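PDB 2YGL: blood group a-and b-cleaving endo-beta-galactosidase from Streptococcus pneumoniae, which cleaves blood group A and B antigens as an endo-beta-galactosidase, its tandem CBM51 modules, the fragment present here, probably binding the carbohydrate. Local coordinates for residues Ile285-Val290 with Lys331-Lys336; Ile45-Ser50 with Thr130-Ile135. All coordinates share one frame; numbering follows the deposited sequence.

The two contacts lie in different carbohydrate-binding modules, one in each NPCBM/NEW2 domain, on opposite sides of the chain's centre, with their centres about 61 Å apart; they hold no element in common. Contact 1 is partly buried and joins neighbouring strands of a five-stranded antiparallel sheet, with a ladder of backbone bonds broken by a beta bulge and a charged, aromatic cluster on one face. Contact 2 is a surface contact, where the end of a short hairpin strand meets the chain leading into strand 133-138. There a single direct backbone bond, two waters and a small apolar touch do the work, as suits a meeting of loop ends rather than of paired strands.

Contact 1: Ile285-Val290 with Lys331-Lys336; sequences IQKFEV and KSYSGK
A classic beta bulge interrupts the antiparallel pairing of strands 285-292 and 327-334, inner neighbours in the five-stranded sheet of the second module: Gln286 and Lys287 both face Tyr333. Tyr333 O accepts from Gln286 N (2.8 Å), while Tyr333 N donates to Lys287 O, and farther along Glu289 and Lys331 exchange two backbone bonds. At the bulge, two waters link Gln286 OE1 to Ser334 O and Gly335 O, one each, so a polar side chain suits this partly exposed corner.

On the face bearing Lys287, Glu289, Lys331 and Tyr333, the phenol ring is the centrepiece. Lys287 CG stands between its backbone N and carbonyl carbon (chi1 58°), and the extended chain then carries CE over the ring centre, 3.5 Å from the Tyr333 centroid, in a CH-pi contact. The ammonium stands higher above the same face, making a cation-pi interaction with NZ 4.4 Å from the Tyr333 centroid. Lys287 NZ also makes a salt bridge with Glu289 OE2 (3.3 Å), whose hydrogen bond is weak. The other carboxylate oxygen, Glu289 OE1, accepts a hydrogen bond from Tyr333 OH at 2.9 Å, the hydroxyl coming from above the carboxylate plane, which is turned 75° from the ring. A water joins OE1 to Lys331 NZ.

The other face is more apolar: the short Ser332 side chain places OG at the edge of the Phe288 ring, near its plane (3.7 Å from Phe288 CD1), and both residues reach strand 343-352, where Phe288 meets Leu345 and Ser332 meets Leu343.

Buried Glu289 thus has a hydroxyl, a lysine and a water at its two oxygens, surroundings that would probably favour the ionised carboxylate, while its bond to OH helps fix the ring beneath Lys287.

Contact 2: Ile45-Ser50 with Thr130-Ile135; sequences ISLLTS and TQAQFI
This is a surface contact of the first module, where strand 45-48 runs out and meets the loop that enters strand 133-138. Leu48 O accepts from Ala132 N at 2.8 Å, nearly along the C=O axis, and the same oxygen lies 3.4 Å from Gln131 CA in a CA-H...O contact. A water accepts from Leu48 N and also lies within bonding distance of Thr130 O (2.9 Å from the water oxygen).

The apolar touch is small: the Ala132 methyl, pointing toward 45-50, meets Leu47 CD1 at 3.8 Å from its CB and also lies near Leu48 O. The extended Gln131 chain runs alongside the backbone of Thr49 and Ser50. Its NE2 is hydrogen-bonded to Asp52, and Gln131 OE1 accepts a hydrogen bond from a water 2.7 Å away that also meets Ser50 OG, so the amide uses its nitrogen for Asp52 and its oxygen for the water beside Ser50.

Strand 45-48 pairs with strand 54-57 as a two-stranded hairpin, and Leu47 packs on Val162 and Ala164 of strand 160-171, while Gln133 and Ile135 pair with strand 82-87; the contact therefore ties the hairpin to the neighbouring six-stranded sheet.

Contact 1: Ile285-Val290 with Lys331-Lys336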
loop_
_atom_site.group_PDB
_atom_site.type_symbol
_atom_site.label_atom_id
_atom_site.label_comp_id
_atom_site.label_asym_id
_atom_site.label_seq_id
_atom_site.Cartn_x
_atom_site.Cartn_y
_atom_site.Cartn_z
ATOM N N ILE A 285 13.474 -29.685 -8.415
ATOM C CA ILE A 285 12.049 -29.588 -8.095
ATOM C C ILE A 285 11.288 -29.235 -9.372
ATOM O O ILE A 285 11.643 -28.276 -10.063
ATOM C CB ILE A 285 11.784 -28.511 -6.999
ATOM C CG1 ILE A 285 12.395 -28.928 -5.653
ATOM C CG2 ILE A 285 10.285 -28.183 -6.869
ATOM C CD1 ILE A 285 11.848 -30.219 -5.063
ATOM N N GLN A 286 10.249 -30.005 -9.683
ATOM C CA GLN A 286 9.492 -29.781 -10.913
ATOM C C GLN A 286 8.583 -28.551 -10.836
ATOM O O GLN A 286 8.603 -27.710 -11.737
ATOM C CB GLN A 286 8.699 -31.026 -11.324
ATOM C CG GLN A 286 8.478 -31.122 -12.841
ATOM C CD GLN A 286 9.789 -31.232 -13.618
ATOM O OE1 GLN A 286 10.560 -32.175 -13.428
ATOM N NE2 GLN A 286 10.044 -30.263 -14.492
ATOM N N LYS A 287 7.790 -28.459 -9.767
ATOM C CA LYS A 287 6.882 -27.325 -9.554
ATOM C C LYS A 287 6.318 -27.281 -8.133
ATOM O O LYS A 287 6.316 -28.290 -7.420
ATOM C CB LYS A 287 5.727 -27.335 -10.571
ATOM C CG LYS A 287 4.890 -28.609 -10.554
ATOM C CD LYS A 287 3.646 -28.501 -11.422
ATOM C CE LYS A 287 2.926 -29.839 -11.467
ATOM N NZ LYS A 287 1.652 -29.792 -12.232
ATOM N N PHE A 288 5.838 -26.104 -7.741
ATOM C CA PHE A 288 5.126 -25.913 -6.478
ATOM C C PHE A 288 3.768 -25.269 -6.747
ATOM O O PHE A 288 3.677 -24.316 -7.525
ATOM C CB PHE A 288 5.941 -25.038 -5.518
ATOM C CG PHE A 288 5.215 -24.696 -4.239
ATOM C CD1 PHE A 288 5.109 -25.630 -3.209
ATOM C CD2 PHE A 288 4.640 -23.438 -4.066
ATOM C CE1 PHE A 288 4.437 -25.318 -2.026
ATOM C CE2 PHE A 288 3.968 -23.115 -2.887
ATOM C CZ PHE A 288 3.868 -24.056 -1.866
ATOM N N GLU A 289 2.730 -25.787 -6.095
ATOM C CA GLU A 289 1.366 -25.290 -6.270
ATOM C C GLU A 289 0.705 -24.874 -4.961
ATOM O O GLU A 289 0.857 -25.545 -3.939
ATOM C CB GLU A 289 0.486 -26.354 -6.919
ATOM C CG GLU A 289 0.771 -26.635 -8.381
ATOM C CD GLU A 289 -0.047 -27.803 -8.906
ATOM O OE1 GLU A 289 -0.583 -28.587 -8.089
ATOM O OE2 GLU A 289 -0.148 -27.942 -10.139
ATOM N N VAL A 290 -0.026 -23.762 -5.008
ATOM C CA VAL A 290 -0.965 -23.406 -3.949
ATOM C C VAL A 290 -2.367 -23.680 -4.486
ATOM O O VAL A 290 -2.755 -23.161 -5.536
ATOM C CB VAL A 290 -0.822 -21.937 -3.495
ATOM C CG1 VAL A 290 -1.782 -21.632 -2.340
ATOM C CG2 VAL A 290 0.612 -21.642 -3.075
ATOM N N LYS A 331 1.348 -27.975 -2.560
ATOM C CA LYS A 331 1.760 -29.188 -3.277
ATOM C C LYS A 331 3.153 -29.066 -3.887
ATOM O O LYS A 331 3.440 -28.116 -4.618
ATOM C CB LYS A 331 0.730 -29.558 -4.350
ATOM C CG LYS A 331 -0.680 -29.768 -3.813
ATOM C CD LYS A 331 -1.588 -30.371 -4.867
ATOM C CE LYS A 331 -2.980 -30.613 -4.309
ATOM N NZ LYS A 331 -3.884 -31.205 -5.331
ATOM N N SER A 332 4.003 -30.043 -3.578
ATOM C CA SER A 332 5.399 -30.042 -4.007
ATOM C C SER A 332 5.698 -31.234 -4.908
ATOM O O SER A 332 5.497 -32.386 -4.516
ATOM C CB SER A 332 6.334 -30.056 -2.792
ATOM O OG SER A 332 6.022 -29.003 -1.903
ATOM N N TYR A 333 6.186 -30.938 -6.110
ATOM C CA TYR A 333 6.430 -31.952 -7.129
ATOM C C TYR A 333 7.920 -32.176 -7.355
ATOM O O TYR A 333 8.658 -31.257 -7.724
ATOM C CB TYR A 333 5.750 -31.567 -8.444
ATOM C CG TYR A 333 4.238 -31.524 -8.385
ATOM C CD1 TYR A 333 3.570 -30.425 -7.835
ATOM C CD2 TYR A 333 3.471 -32.570 -8.902
ATOM C CE1 TYR A 333 2.180 -30.374 -7.790
ATOM C CE2 TYR A 333 2.079 -32.530 -8.864
ATOM C CZ TYR A 333 1.440 -31.427 -8.305
ATOM O OH TYR A 333 0.068 -31.379 -8.261
ATOM N N SER A 334 8.346 -33.415 -7.129
ATOM C CA SER A 334 9.744 -33.812 -7.240
ATOM C C SER A 334 10.237 -33.833 -8.688
ATOM O O SER A 334 9.471 -34.120 -9.612
ATOM C CB SER A 334 9.929 -35.190 -6.602
ATOM O OG SER A 334 11.286 -35.583 -6.617
ATOM N N GLY A 335 11.519 -33.520 -8.872
ATOM C CA GLY A 335 12.179 -33.619 -10.179
ATOM C C GLY A 335 12.460 -35.060 -10.575
ATOM O O GLY A 335 12.638 -35.364 -11.755
ATOM N N LYS A 336 12.529 -35.937 -9.572
ATOM C CA LYS A 336 12.569 -37.401 -9.741
ATOM C C LYS A 336 13.899 -38.015 -10.206
ATOM O O LYS A 336 14.067 -39.235 -10.157
ATOM C CB LYS A 336 11.408 -37.888 -10.622
ATOM C CG LYS A 336 10.040 -37.716 -9.979
ATOM C CD LYS A 336 8.927 -37.897 -10.991
ATOM C CE LYS A 336 7.574 -37.589 -10.370
ATOM N NZ LYS A 336 6.486 -37.635 -11.384
HETATM O O HOH W 1 12.714 -33.689 -14.409
HETATM O O HOH W 2 9.088 -34.460 -12.335
HETATM O O HOH W 3 -3.374 -29.588 -7.736
#

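Contact 2: Ile45-Ser50 with Thr130-Ile135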
loop_
_atom_site.group_PDB
_atom_site.type_symbol
_atom_site.label_atom_id
_atom_site.label_comp_id
_atom_site.label_asym_id
_atom_site.label_seq_id
_atom_site.Cartn_x
_atom_site.Cartn_y
_atom_site.Cartn_z
ATOM N N ILE A 45 -10.503 28.200 9.922
ATOM C CA ILE A 45 -11.060 28.161 8.571
ATOM C C ILE A 45 -12.549 27.822 8.648
ATOM O O ILE A 45 -12.943 26.874 9.332
ATOM C CB ILE A 45 -10.321 27.118 7.688
ATOM C CG1 ILE A 45 -8.900 27.598 7.376
ATOM C CG2 ILE A 45 -11.098 26.832 6.396
ATOM C CD1 ILE A 45 -7.961 26.511 6.897
ATOM N N SER A 46 -13.373 28.616 7.970
ATOM C CA SER A 46 -14.806 28.344 7.920
ATOM C C SER A 46 -15.414 28.630 6.554
ATOM O O SER A 46 -15.014 29.566 5.863
ATOM C CB SER A 46 -15.562 29.098 9.021
ATOM O OG SER A 46 -15.462 30.500 8.864
ATOM N N LEU A 47 -16.385 27.804 6.183
ATOM C CA LEU A 47 -17.058 27.917 4.898
ATOM C C LEU A 47 -18.558 27.779 5.055
ATOM O O LEU A 47 -19.045 27.137 5.994
ATOM C CB LEU A 47 -16.546 26.849 3.925
ATOM C CG LEU A 47 -15.178 27.070 3.276
ATOM C CD1 LEU A 47 -14.752 25.845 2.464
ATOM C CD2 LEU A 47 -15.194 28.310 2.404
ATOM N N LEU A 48 -19.281 28.392 4.126
ATOM C CA LEU A 48 -20.719 28.231 4.027
ATOM C C LEU A 48 -21.015 26.872 3.401
ATOM O O LEU A 48 -20.557 26.575 2.295
ATOM C CB LEU A 48 -21.303 29.354 3.167
ATOM C CG LEU A 48 -22.754 29.796 3.354
ATOM C CD1 LEU A 48 -22.984 30.364 4.749
ATOM C CD2 LEU A 48 -23.096 30.835 2.301
ATOM N N THR A 49 -21.759 26.039 4.119
ATOM C CA THR A 49 -22.169 24.742 3.592
ATOM C C THR A 49 -23.631 24.792 3.132
ATOM O O THR A 49 -24.200 25.878 2.990
ATOM C CB THR A 49 -21.896 23.587 4.602
ATOM O OG1 THR A 49 -22.146 22.327 3.968
ATOM C CG2 THR A 49 -22.761 23.705 5.847
ATOM N N SER A 50 -24.228 23.628 2.890
ATOM C CA SER A 50 -25.620 23.548 2.457
ATOM C C SER A 50 -26.565 24.138 3.504
ATOM O O SER A 50 -26.288 24.085 4.707
ATOM C CB SER A 50 -26.006 22.105 2.133
ATOM O OG SER A 50 -27.230 22.073 1.422
ATOM N N THR A 130 -20.874 32.021 -1.944
ATOM C CA THR A 130 -20.922 30.765 -2.691
ATOM C C THR A 130 -20.634 29.609 -1.741
ATOM O O THR A 130 -19.603 29.595 -1.057
ATOM C CB THR A 130 -19.922 30.733 -3.862
ATOM O OG1 THR A 130 -20.084 31.906 -4.661
ATOM C CG2 THR A 130 -20.157 29.504 -4.735
ATOM N N GLN A 131 -21.558 28.652 -1.696
ATOM C CA GLN A 131 -21.428 27.491 -0.824
ATOM C C GLN A 131 -20.257 26.608 -1.257
ATOM O O GLN A 131 -19.896 26.578 -2.436
ATOM C CB GLN A 131 -22.738 26.698 -0.784
ATOM C CG GLN A 131 -23.898 27.461 -0.139
ATOM C CD GLN A 131 -25.181 26.654 -0.060
ATOM O OE1 GLN A 131 -25.325 25.616 -0.713
ATOM N NE2 GLN A 131 -26.122 27.126 0.751
ATOM N N ALA A 132 -19.664 25.909 -0.291
ATOM C CA ALA A 132 -18.450 25.122 -0.515
ATOM C C ALA A 132 -18.647 23.975 -1.504
ATOM O O ALA A 132 -19.710 23.358 -1.544
ATOM C CB ALA A 132 -17.926 24.588 0.807
ATOM N N GLN A 133 -17.619 23.707 -2.305
ATOM C CA GLN A 133 -17.591 22.524 -3.162
ATOM C C GLN A 133 -16.652 21.482 -2.567
ATOM O O GLN A 133 -15.548 21.814 -2.127
ATOM C CB GLN A 133 -17.142 22.879 -4.584
ATOM C CG GLN A 133 -18.159 23.683 -5.397
ATOM C CD GLN A 133 -19.350 22.854 -5.861
ATOM O OE1 GLN A 133 -19.287 21.626 -5.930
ATOM N NE2 GLN A 133 -20.440 23.530 -6.194
ATOM N N PHE A 134 -17.100 20.228 -2.552
ATOM C CA PHE A 134 -16.290 19.109 -2.074
ATOM C C PHE A 134 -15.562 18.450 -3.239
ATOM O O PHE A 134 -16.179 18.098 -4.248
ATOM C CB PHE A 134 -17.164 18.083 -1.336
ATOM C CG PHE A 134 -16.408 16.874 -0.836
ATOM C CD1 PHE A 134 -15.462 16.993 0.180
ATOM C CD2 PHE A 134 -16.662 15.613 -1.368
ATOM C CE1 PHE A 134 -14.769 15.878 0.647
ATOM C CE2 PHE A 134 -15.976 14.487 -0.908
ATOM C CZ PHE A 134 -15.027 14.621 0.103
ATOM N N ILE A 135 -14.249 18.300 -3.095
ATOM C CA ILE A 135 -13.419 17.660 -4.107
ATOM C C ILE A 135 -12.998 16.274 -3.627
ATOM O O ILE A 135 -12.531 16.113 -2.494
ATOM C CB ILE A 135 -12.143 18.493 -4.435
ATOM C CG1 ILE A 135 -12.508 19.908 -4.898
ATOM C CG2 ILE A 135 -11.289 17.788 -5.497
ATOM C CD1 ILE A 135 -11.318 20.844 -5.001
HETATM O O HOH W 4 -18.349 28.897 1.447
HETATM O O HOH W 5 -27.753 24.367 -0.676
#